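Local coordinates for protein tubulin-binding cofactor A (Leishmania major, PDB 4CQI) that probably captures beta-tubulin and holds it in a quasi-native state during an early step of the tubulin folding pathway, at residues A34-R37 against T38-L42; V49-E52 against L53-L56; P68-T71 against K72-E76; S96-L99 against E100-S104. One frame throughout, in Å; residues are numbered along the deposited sequence. Where two conformers were deposited one is given.

Contact 1. Residues A34-R37 against T38-L42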
loop_
_atom_site.group_PDB
_atom_site.type_symbol
_atom_site.label_atom_id
_atom_site.label_comp_id
_atom_site.label_asym_id
_atom_site.label_seq_id
_atom_site.Cartn_x
_atom_site.Cartn_y
_atom_site.Cartn_z
ATOM N N ALA A 34 -9.512 3.445 -0.068
ATOM C CA ALA A 34 -8.414 3.388 -1.026
ATOM C C ALA A 34 -7.040 3.289 -0.336
ATOM O O ALA A 34 -6.168 2.491 -0.765
ATOM C CB ALA A 34 -8.492 4.600 -1.954
ATOM N N LEU A 35 -6.831 4.090 0.719
ATOM C CA LEU A 35 -5.581 4.126 1.450
ATOM C C LEU A 35 -5.325 2.758 2.121
ATOM O O LEU A 35 -4.211 2.215 2.062
ATOM C CB LEU A 35 -5.552 5.244 2.504
ATOM C CG LEU A 35 -4.352 5.237 3.466
ATOM C CD1 LEU A 35 -2.966 5.172 2.786
ATOM C CD2 LEU A 35 -4.419 6.419 4.424
ATOM N N LYS A 36 -6.362 2.239 2.769
ATOM C CA LYS A 36 -6.271 0.935 3.393
ATOM C C LYS A 36 -5.808 -0.118 2.373
ATOM O O LYS A 36 -4.930 -0.929 2.689
ATOM C CB LYS A 36 -7.649 0.550 3.987
ATOM C CG LYS A 36 -7.649 -0.775 4.732
ATOM C CD LYS A 36 -8.984 -1.015 5.458
ATOM C CE LYS A 36 -9.461 -2.476 5.396
ATOM N NZ LYS A 36 -8.505 -3.504 5.911
ATOM N N ARG A 37 -6.382 -0.105 1.173
ATOM C CA ARG A 37 -5.943 -1.047 0.086
ATOM C C ARG A 37 -4.474 -0.874 -0.309
ATOM O O ARG A 37 -3.786 -1.875 -0.450
ATOM C CB ARG A 37 -6.861 -0.988 -1.136
ATOM C CG ARG A 37 -8.079 -1.887 -1.003
ATOM C CD ARG A 37 -8.873 -1.935 -2.281
ATOM N NE ARG A 37 -9.347 -0.613 -2.629
ATOM C CZ ARG A 37 -10.538 -0.138 -2.276
ATOM N NH1 ARG A 37 -11.378 -0.892 -1.581
ATOM N NH2 ARG A 37 -10.879 1.075 -2.634
ATOM N N THR A 38 -3.969 0.356 -0.433
ATOM C CA THR A 38 -2.550 0.554 -0.737
ATOM C C THR A 38 -1.663 0.009 0.382
ATOM O O THR A 38 -0.555 -0.468 0.138
ATOM C CB THR A 38 -2.173 2.020 -1.028
ATOM O OG1 THR A 38 -2.262 2.802 0.183
ATOM C CG2 THR A 38 -3.091 2.640 -2.107
ATOM N N ILE A 39 -2.125 0.078 1.627
ATOM C CA ILE A 39 -1.299 -0.435 2.711
ATOM C C ILE A 39 -1.222 -1.981 2.652
ATOM O O ILE A 39 -0.150 -2.558 2.812
ATOM C CB ILE A 39 -1.777 0.088 4.069
ATOM C CG1 ILE A 39 -1.651 1.603 4.085
ATOM C CG2 ILE A 39 -0.986 -0.505 5.226
ATOM C CD1 ILE A 39 -2.389 2.260 5.228
ATOM N N LYS A 40 -2.366 -2.639 2.422
ATOM C CA LYS A 40 -2.389 -4.082 2.294
ATOM C C LYS A 40 -1.533 -4.508 1.089
ATOM O O LYS A 40 -0.757 -5.477 1.181
ATOM C CB LYS A 40 -3.831 -4.598 2.168
ATOM C CG LYS A 40 -4.753 -4.254 3.342
ATOM C CD LYS A 40 -4.278 -4.843 4.656
ATOM C CE LYS A 40 -5.442 -4.965 5.654
ATOM N NZ LYS A 40 -4.989 -5.343 7.033
ATOM N N ASP A 41 -1.614 -3.747 0.001
ATOM C CA ASP A 41 -0.750 -4.008 -1.179
ATOM C C ASP A 41 0.720 -4.084 -0.811
ATOM O O ASP A 41 1.446 -4.962 -1.297
ATOM C CB ASP A 41 -0.966 -2.982 -2.328
ATOM C CG ASP A 41 -2.327 -3.123 -3.034
ATOM O OD1 ASP A 41 -2.969 -4.187 -2.891
ATOM O OD2 ASP A 41 -2.762 -2.148 -3.698
ATOM N N LEU A 42 1.196 -3.137 -0.008
ATOM C CA LEU A 42 2.607 -3.146 0.343
ATOM C C LEU A 42 2.915 -4.388 1.193
ATOM O O LEU A 42 3.947 -5.031 1.015
ATOM C CB LEU A 42 2.980 -1.874 1.093
ATOM C CG LEU A 42 4.376 -1.818 1.664
ATOM C CD1 LEU A 42 5.461 -1.952 0.571
ATOM C CD2 LEU A 42 4.526 -0.550 2.514
#

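Contact 2. Residues V49-E52 against L53-L56. With SO4 (sulfate ion), chain B.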
loop_
_atom_site.group_PDB
_atom_site.type_symbol
_atom_site.label_atom_id
_atom_site.label_comp_id
_atom_site.label_asym_id
_atom_site.label_seq_id
_atom_site.Cartn_x
_atom_site.Cartn_y
_atom_site.Cartn_z
ATOM N N VAL A 49 8.289 -10.574 -2.051
ATOM C CA VAL A 49 9.723 -10.494 -2.226
ATOM C C VAL A 49 10.407 -11.700 -1.601
ATOM O O VAL A 49 11.221 -12.381 -2.259
ATOM C CB VAL A 49 10.329 -9.197 -1.618
ATOM C CG1 VAL A 49 11.857 -9.326 -1.469
ATOM C CG2 VAL A 49 9.961 -8.006 -2.485
ATOM N N GLU A 50 10.080 -11.977 -0.347
ATOM C CA GLU A 50 10.727 -13.084 0.344
ATOM C C GLU A 50 10.474 -14.390 -0.378
ATOM O O GLU A 50 11.405 -15.169 -0.585
ATOM C CB GLU A 50 10.292 -13.152 1.818
ATOM C CG GLU A 50 10.621 -11.888 2.613
ATOM C CD GLU A 50 12.083 -11.478 2.532
ATOM O OE1 GLU A 50 12.948 -12.358 2.759
ATOM O OE2 GLU A 50 12.371 -10.281 2.243
ATOM N N ARG A 51 9.238 -14.609 -0.807
ATOM C CA ARG A 51 8.888 -15.784 -1.611
ATOM C C ARG A 51 9.606 -15.861 -2.948
ATOM O O ARG A 51 9.996 -16.972 -3.377
ATOM C CB ARG A 51 7.400 -15.821 -1.889
ATOM C CG ARG A 51 6.611 -15.948 -0.592
ATOM C CD ARG A 51 5.209 -16.347 -0.887
ATOM N NE ARG A 51 4.537 -16.827 0.312
ATOM C CZ ARG A 51 3.536 -17.699 0.315
ATOM N NH1 ARG A 51 3.108 -18.217 -0.832
ATOM N NH2 ARG A 51 2.968 -18.048 1.472
ATOM N N GLU A 52 9.773 -14.723 -3.613
ATOM C CA GLU A 52 10.441 -14.718 -4.929
ATOM C C GLU A 52 11.890 -15.087 -4.792
ATOM O O GLU A 52 12.452 -15.754 -5.675
ATOM C CB GLU A 52 10.346 -13.384 -5.645
ATOM C CG GLU A 52 8.931 -12.876 -5.991
ATOM C CD GLU A 52 8.222 -13.532 -7.184
ATOM O OE1 GLU A 52 8.521 -14.695 -7.564
ATOM O OE2 GLU A 52 7.311 -12.857 -7.713
ATOM N N LEU A 53 12.503 -14.658 -3.694
ATOM C CA LEU A 53 13.872 -15.008 -3.380
ATOM C C LEU A 53 14.013 -16.520 -3.075
ATOM O O LEU A 53 15.031 -17.140 -3.402
ATOM C CB LEU A 53 14.384 -14.179 -2.208
ATOM C CG LEU A 53 14.693 -12.689 -2.461
ATOM C CD1 LEU A 53 14.785 -11.865 -1.173
ATOM C CD2 LEU A 53 15.980 -12.537 -3.253
ATOM N N GLN A 54 13.011 -17.087 -2.424
ATOM C CA GLN A 54 12.945 -18.537 -2.205
ATOM C C GLN A 54 12.663 -19.289 -3.512
ATOM O O GLN A 54 13.250 -20.334 -3.784
ATOM C CB GLN A 54 11.820 -18.872 -1.190
ATOM C CG GLN A 54 12.017 -18.377 0.245
ATOM C CD GLN A 54 10.692 -18.242 1.048
ATOM O OE1 GLN A 54 9.621 -18.737 0.646
ATOM N NE2 GLN A 54 10.773 -17.556 2.193
ATOM N N ARG A 55 11.733 -18.761 -4.298
ATOM C CA ARG A 55 11.307 -19.356 -5.555
ATOM C C ARG A 55 12.487 -19.387 -6.512
ATOM O O ARG A 55 12.642 -20.353 -7.269
ATOM C CB ARG A 55 10.108 -18.582 -6.131
ATOM C CG ARG A 55 9.647 -19.026 -7.517
ATOM C CD ARG A 55 8.286 -18.427 -7.856
ATOM N NE ARG A 55 7.275 -18.727 -6.825
ATOM C CZ ARG A 55 6.545 -17.839 -6.137
ATOM N NH1 ARG A 55 6.629 -16.531 -6.374
ATOM N NH2 ARG A 55 5.689 -18.271 -5.205
ATOM N N LEU A 56 13.353 -18.373 -6.421
ATOM C CA LEU A 56 14.661 -18.349 -7.124
ATOM C C LEU A 56 15.550 -19.538 -6.738
ATOM O O LEU A 56 16.006 -20.277 -7.615
ATOM C CB LEU A 56 15.414 -17.030 -6.842
ATOM C CG LEU A 56 16.761 -16.753 -7.538
ATOM C CD1 LEU A 56 16.616 -16.865 -9.053
ATOM C CD2 LEU A 56 17.313 -15.380 -7.153
HETATM S S SO4 B . 4.735 -16.260 4.079
HETATM O O1 SO4 B . 5.626 -16.674 2.964
HETATM O O2 SO4 B . 5.218 -16.722 5.401
HETATM O O3 SO4 B . 3.399 -16.856 3.811
HETATM O O4 SO4 B . 4.646 -14.786 4.156
HETATM O O HOH W 1 3.763 -16.714 -3.735
HETATM O O HOH W 2 8.936 -19.441 -2.421
#

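Contact 3. Residues P68-T71 against K72-E76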
loop_
_atom_site.group_PDB
_atom_site.type_symbol
_atom_site.label_atom_id
_atom_site.label_comp_id
_atom_site.label_asym_id
_atom_site.label_seq_id
_atom_site.Cartn_x
_atom_site.Cartn_y
_atom_site.Cartn_z
ATOM N N PRO A 68 17.331 -17.297 -14.842
ATOM C CA PRO A 68 17.354 -15.976 -15.486
ATOM C C PRO A 68 16.006 -15.270 -15.483
ATOM O O PRO A 68 15.940 -14.050 -15.254
ATOM C CB PRO A 68 17.763 -16.284 -16.944
ATOM C CG PRO A 68 17.649 -17.766 -17.098
ATOM C CD PRO A 68 17.913 -18.324 -15.730
ATOM N N GLN A 69 14.952 -16.022 -15.770
ATOM C CA GLN A 69 13.623 -15.475 -15.731
ATOM C C GLN A 69 13.279 -15.063 -14.278
ATOM O O GLN A 69 12.692 -14.005 -14.070
ATOM C CB GLN A 69 12.596 -16.464 -16.302
ATOM C CG GLN A 69 11.133 -16.034 -16.187
ATOM C CD GLN A 69 10.814 -14.667 -16.790
ATOM O OE1 GLN A 69 11.556 -14.144 -17.624
ATOM N NE2 GLN A 69 9.686 -14.089 -16.374
ATOM N N GLN A 70 13.678 -15.873 -13.298
ATOM C CA GLN A 70 13.333 -15.582 -11.893
ATOM C C GLN A 70 14.224 -14.510 -11.281
ATOM O O GLN A 70 13.798 -13.805 -10.354
ATOM C CB GLN A 70 13.345 -16.857 -11.043
ATOM C CG GLN A 70 12.817 -16.702 -9.611
ATOM C CD GLN A 70 11.377 -16.201 -9.510
ATOM O OE1 GLN A 70 10.570 -16.290 -10.461
ATOM N NE2 GLN A 70 11.035 -15.680 -8.326
ATOM N N THR A 71 15.460 -14.388 -11.772
ATOM C CA THR A 71 16.328 -13.289 -11.372
ATOM C C THR A 71 15.662 -11.937 -11.702
ATOM O O THR A 71 15.651 -11.010 -10.861
ATOM C CB THR A 71 17.724 -13.388 -12.029
ATOM O OG1 THR A 71 18.395 -14.514 -11.481
ATOM C CG2 THR A 71 18.566 -12.143 -11.717
ATOM N N LYS A 72 15.125 -11.843 -12.906
ATOM C CA LYS A 72 14.420 -10.647 -13.373
ATOM C C LYS A 72 13.123 -10.382 -12.572
ATOM O O LYS A 72 12.818 -9.236 -12.229
ATOM C CB LYS A 72 14.119 -10.766 -14.879
ATOM C CG LYS A 72 15.375 -10.558 -15.752
ATOM C CD LYS A 72 15.316 -11.254 -17.115
ATOM C CE LYS A 72 16.686 -11.237 -17.808
ATOM N NZ LYS A 72 16.812 -12.239 -18.914
ATOM N N VAL A 73 12.384 -11.447 -12.239
ATOM C CA VAL A 73 11.165 -11.311 -11.414
ATOM C C VAL A 73 11.498 -10.841 -9.982
ATOM O O VAL A 73 10.762 -10.015 -9.440
ATOM C CB VAL A 73 10.388 -12.626 -11.384
ATOM C CG1 VAL A 73 9.255 -12.627 -10.362
ATOM C CG2 VAL A 73 9.874 -12.981 -12.774
ATOM N N VAL A 74 12.584 -11.359 -9.401
ATOM C CA VAL A 74 13.039 -10.952 -8.062
ATOM C C VAL A 74 13.399 -9.468 -8.067
ATOM O O VAL A 74 13.006 -8.707 -7.152
ATOM C CB VAL A 74 14.233 -11.804 -7.570
ATOM C CG1 VAL A 74 14.891 -11.187 -6.349
ATOM C CG2 VAL A 74 13.768 -13.244 -7.286
ATOM N N ASP A 75 14.105 -9.036 -9.110
ATOM C CA ASP A 75 14.505 -7.636 -9.194
ATOM C C ASP A 75 13.270 -6.740 -9.284
ATOM O O ASP A 75 13.159 -5.695 -8.605
ATOM C CB ASP A 75 15.458 -7.423 -10.370
ATOM C CG ASP A 75 16.111 -6.033 -10.344
ATOM O OD1 ASP A 75 16.575 -5.580 -9.261
ATOM O OD2 ASP A 75 16.100 -5.351 -11.384
ATOM N N GLU A 76 12.317 -7.149 -10.115
ATOM C CA GLU A 76 11.042 -6.436 -10.185
ATOM C C GLU A 76 10.230 -6.462 -8.897
ATOM O O GLU A 76 9.607 -5.464 -8.581
ATOM C CB GLU A 76 10.227 -6.936 -11.397
ATOM C CG GLU A 76 10.928 -6.709 -12.766
ATOM C CD GLU A 76 11.204 -5.256 -13.094
ATOM O OE1 GLU A 76 10.442 -4.382 -12.644
ATOM O OE2 GLU A 76 12.192 -4.962 -13.810
#

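Contact 4. Residues S96-L99 against E100-S104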
loop_
_atom_site.group_PDB
_atom_site.type_symbol
_atom_site.label_atom_id
_atom_site.label_comp_id
_atom_site.label_asym_id
_atom_site.label_seq_id
_atom_site.Cartn_x
_atom_site.Cartn_y
_atom_site.Cartn_z
ATOM N N SER A 96 -5.072 13.548 3.529
ATOM C CA SER A 96 -4.704 14.658 4.362
ATOM C C SER A 96 -5.150 16.035 3.811
ATOM O O SER A 96 -5.673 16.890 4.565
ATOM C CB SER A 96 -3.178 14.668 4.548
ATOM O OG SER A 96 -2.797 15.741 5.394
ATOM N N ASP A 97 -4.941 16.242 2.523
ATOM C CA ASP A 97 -5.448 17.446 1.830
ATOM C C ASP A 97 -6.973 17.539 1.946
ATOM O O ASP A 97 -7.481 18.599 2.233
ATOM C CB ASP A 97 -5.072 17.430 0.349
ATOM C CG ASP A 97 -3.589 17.778 0.100
ATOM O OD1 ASP A 97 -2.847 18.105 1.052
ATOM O OD2 ASP A 97 -3.182 17.681 -1.077
ATOM N N TYR A 98 -7.692 16.446 1.699
ATOM C CA TYR A 98 -9.161 16.443 1.749
ATOM C C TYR A 98 -9.665 16.829 3.133
ATOM O O TYR A 98 -10.641 17.591 3.262
ATOM C CB TYR A 98 -9.751 15.084 1.354
ATOM C CG TYR A 98 -11.240 15.159 1.074
ATOM C CD1 TYR A 98 -11.711 15.837 -0.029
ATOM C CD2 TYR A 98 -12.178 14.585 1.936
ATOM C CE1 TYR A 98 -13.043 15.957 -0.289
ATOM C CE2 TYR A 98 -13.519 14.689 1.682
ATOM C CZ TYR A 98 -13.961 15.391 0.567
ATOM O OH TYR A 98 -15.309 15.508 0.283
ATOM N N LEU A 99 -9.003 16.299 4.155
ATOM C CA LEU A 99 -9.345 16.611 5.540
ATOM C C LEU A 99 -9.147 18.080 5.884
ATOM O O LEU A 99 -9.793 18.581 6.805
ATOM C CB LEU A 99 -8.602 15.719 6.536
ATOM C CG LEU A 99 -9.057 14.251 6.570
ATOM C CD1 LEU A 99 -8.029 13.407 7.306
ATOM C CD2 LEU A 99 -10.420 14.100 7.294
ATOM N N GLU A 100 -8.255 18.762 5.172
ATOM C CA GLU A 100 -8.135 20.211 5.330
ATOM C C GLU A 100 -9.204 21.003 4.579
ATOM O O GLU A 100 -9.439 22.152 4.919
ATOM C CB GLU A 100 -6.748 20.670 4.895
ATOM C CG GLU A 100 -5.669 20.096 5.790
ATOM C CD GLU A 100 -4.284 20.223 5.199
ATOM O OE1 GLU A 100 -4.101 21.045 4.262
ATOM O OE2 GLU A 100 -3.383 19.485 5.675
ATOM N N LYS A 101 -9.824 20.400 3.573
ATOM C CA LYS A 101 -10.844 21.065 2.727
ATOM C C LYS A 101 -12.232 20.550 3.060
ATOM O O LYS A 101 -12.627 20.648 4.224
ATOM C CB LYS A 101 -10.496 20.910 1.246
ATOM C CG LYS A 101 -9.116 21.461 0.887
ATOM C CD LYS A 101 -8.897 21.570 -0.623
ATOM C CE LYS A 101 -7.539 22.197 -0.974
ATOM N NZ LYS A 101 -7.349 22.394 -2.456
ATOM N N GLU A 102 -12.974 19.992 2.090
ATOM C CA GLU A 102 -14.383 19.643 2.300
ATOM C C GLU A 102 -14.566 18.564 3.369
ATOM O O GLU A 102 -15.653 18.448 3.964
ATOM C CB GLU A 102 -15.057 19.168 1.006
ATOM C CG GLU A 102 -15.232 20.245 -0.066
ATOM C CD GLU A 102 -14.045 20.357 -0.995
ATOM O OE1 GLU A 102 -12.940 19.848 -0.644
ATOM O OE2 GLU A 102 -14.243 20.949 -2.083
ATOM N N GLY A 103 -13.513 17.759 3.588
ATOM C CA GLY A 103 -13.482 16.810 4.697
ATOM C C GLY A 103 -13.429 17.474 6.058
ATOM O O GLY A 103 -13.697 16.820 7.068
ATOM N N SER A 104 -13.091 18.752 6.111
ATOM C CA SER A 104 -12.886 19.448 7.386
ATOM C C SER A 104 -14.172 19.583 8.175
ATOM O O SER A 104 -14.109 19.844 9.387
ATOM C CB SER A 104 -12.293 20.853 7.202
ATOM O OG SER A 104 -13.212 21.758 6.588
HETATM O O HOH W 3 -2.375 17.897 3.565
#

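Contact 1. Residues A34-R37 against T38-L42
T38 folds its hydroxyl back onto the preceding turn, where OG1 donates to L35 O at 2.8 Å. The torsion responsible is chi1 at 70°, which sets OG1 between the threonine's own N and carbonyl carbon. I39 N donates to the same L35 O at 3.0 Å, so two donors one residue apart grip a single buried acceptor. Apolar atoms close over this pair. L35 CD1 lies 3.6 Å from T38 OG1 and 3.8 Å from I39 CD1, while I39 CG1 comes within 3.3 Å of L35 O; the two branched chains meet aslant rather than alongside. The other side of the helix is loose. K36 bends at chi3 and chi4 until its NZ sits 3.4 Å from K40 CE, and the two ammonium nitrogens, K36 NZ and K40 NZ, stay 4.1 Å apart, a like-charge approach that solvent probably screens; K40 NZ also makes a weak hydrogen bond to a glycerol. On the packed side of helix 23-62, L35 touches S91 and V92 of helix 67-100 and T118 and M119 of helix 109-125, T38 touches I88, and D41 OD2 forms a salt bridge with R87, placing this turn where all three helices converge.

Contact 2. Residues V49-E52 against L53-L56
E52 and R55 form an i to i+3 salt bridge along the helix, OE1 standing 2.9 Å from NH1. The carboxylate and guanidinium planes are 85° apart: OE1 lies near the plane of the guanidinium, whereas NH1 comes from above the carboxylate, 70° out of its plane. A bend at chi3 of R55 (-54°) brings the guanidinium back alongside the glutamate. Both ends are fixed by a second shell, since E52 OE1 also accepts from Q70 NE2 and R55 NH1 has a further salt bridge with E48. Farther out, a water lies 2.9 Å from R55 NH2 and has a weaker link to R51 NH1. R51, extended from CG to NE, turns the edge of its own guanidinium to a sulfate, with NE to O1 at 2.9 Å and NH2 to O3 at 2.7 Å. R47 shares this anion, which probably came from the crystallisation liquor. Another water joins the turns by donating to R51 O and Q54 OE1. Away from these charges, V49 CG1 rests 3.9 Å from L53 CD1, the two chains lying side by side. This face of helix 23-62 lies against helix 67-100: V49 on V81, L53 on V74, E52 on V73 and R55 on Q70.

Contact 3. Residues P68-T71 against K72-E76
The opening turns of helix 67-100, just after the short connection from helix 23-62, hold this contact, and in it Q70 lies across V73 and V74. The glutamine starts out with CG anti to its N and then bends at chi2 (59°), which swings the amide along the helix in the direction of the following turn. Its two ends part company there: OE1 rests 3.8 Å from V73 CB, and NE2 rests 3.8 Å from V74 CG2 while donating to E52 of helix 23-62. V74 CG2 also presses on Q70 O at 3.1 Å, beside the backbone bond from V74 N to the same oxygen, so its amide and methyl share one carbonyl. V73 repeats the pattern a residue earlier, its CG2 lying 3.3 Å from Q69 O and 3.8 Å from the Q69 NE2 that bends over it. On the exposed flank K72 runs extended back over the first turn, with CD 3.4 Å from P68 O, and the backbone bond from K72 N to that oxygen is weak. With Q70 and V74 set against L56 and L53, the turns belong to an antiparallel helical hairpin, two of the three helices of the TBCA bundle.

Contact 4. Residues S96-L99 against E100-S104
Y98 swings its ring beneath the chain that leaves the helix, so that the peptide from E102 to G103 crosses one face. With chi1 at -166° CG stands anti to the backbone N, and G103 N lies 3.6 Å above the ring plane, displaced toward the rim. E102 approaches nearly at right angles, its CB 3.7 Å from Y98 OH. The carbonyl of Y98 takes part too: K101 N and G103 N each come to 2.9 Å from Y98 O, from opposite faces of its plane. The regular bonds fade here, K101 N reaching D97 O weakly; psi of K101 at -122° then turns the chain so that G103 N reaches back. S104 then turns OG, at chi1 69°, onto K101 O at 2.7 Å, joined there by its own amide. S96 OG, anti to its N, donates to a water at 2.9 Å that in turn donates to D97 OD1 (2.6 Å) and E100 OE2 (2.8 Å), bridging two acidic chains that probably repel. The turn lies between helix 67-100 and helix 109-125: Y98 leans on N24, T27 and K31 of helix 23-62, while L99 packs on L28 there and on L112 and M119 of helix 109-125.

The four contacts sample the long hairpin of helices 23-62 and 67-100 and the loop that follows it. Contacts 1 and 2 lie in series on helix 23-62 with centres about 22 Å apart; contacts 3 and 4 share helix 67-100, about 41 Å between centres. Because the two helices run antiparallel, contact 3 returns to face contact 2, about 10 Å between centres, and the two touch directly: E52 OE1 to Q70 NE2 is 2.8 Å and E52 O to V74 CG2 is 3.3 Å. Contact 1 lies close to the chain centre, about 20 Å between centres from contact 4 at the far end, and both also touch helix 109-125. The sulfate belongs to contact 2.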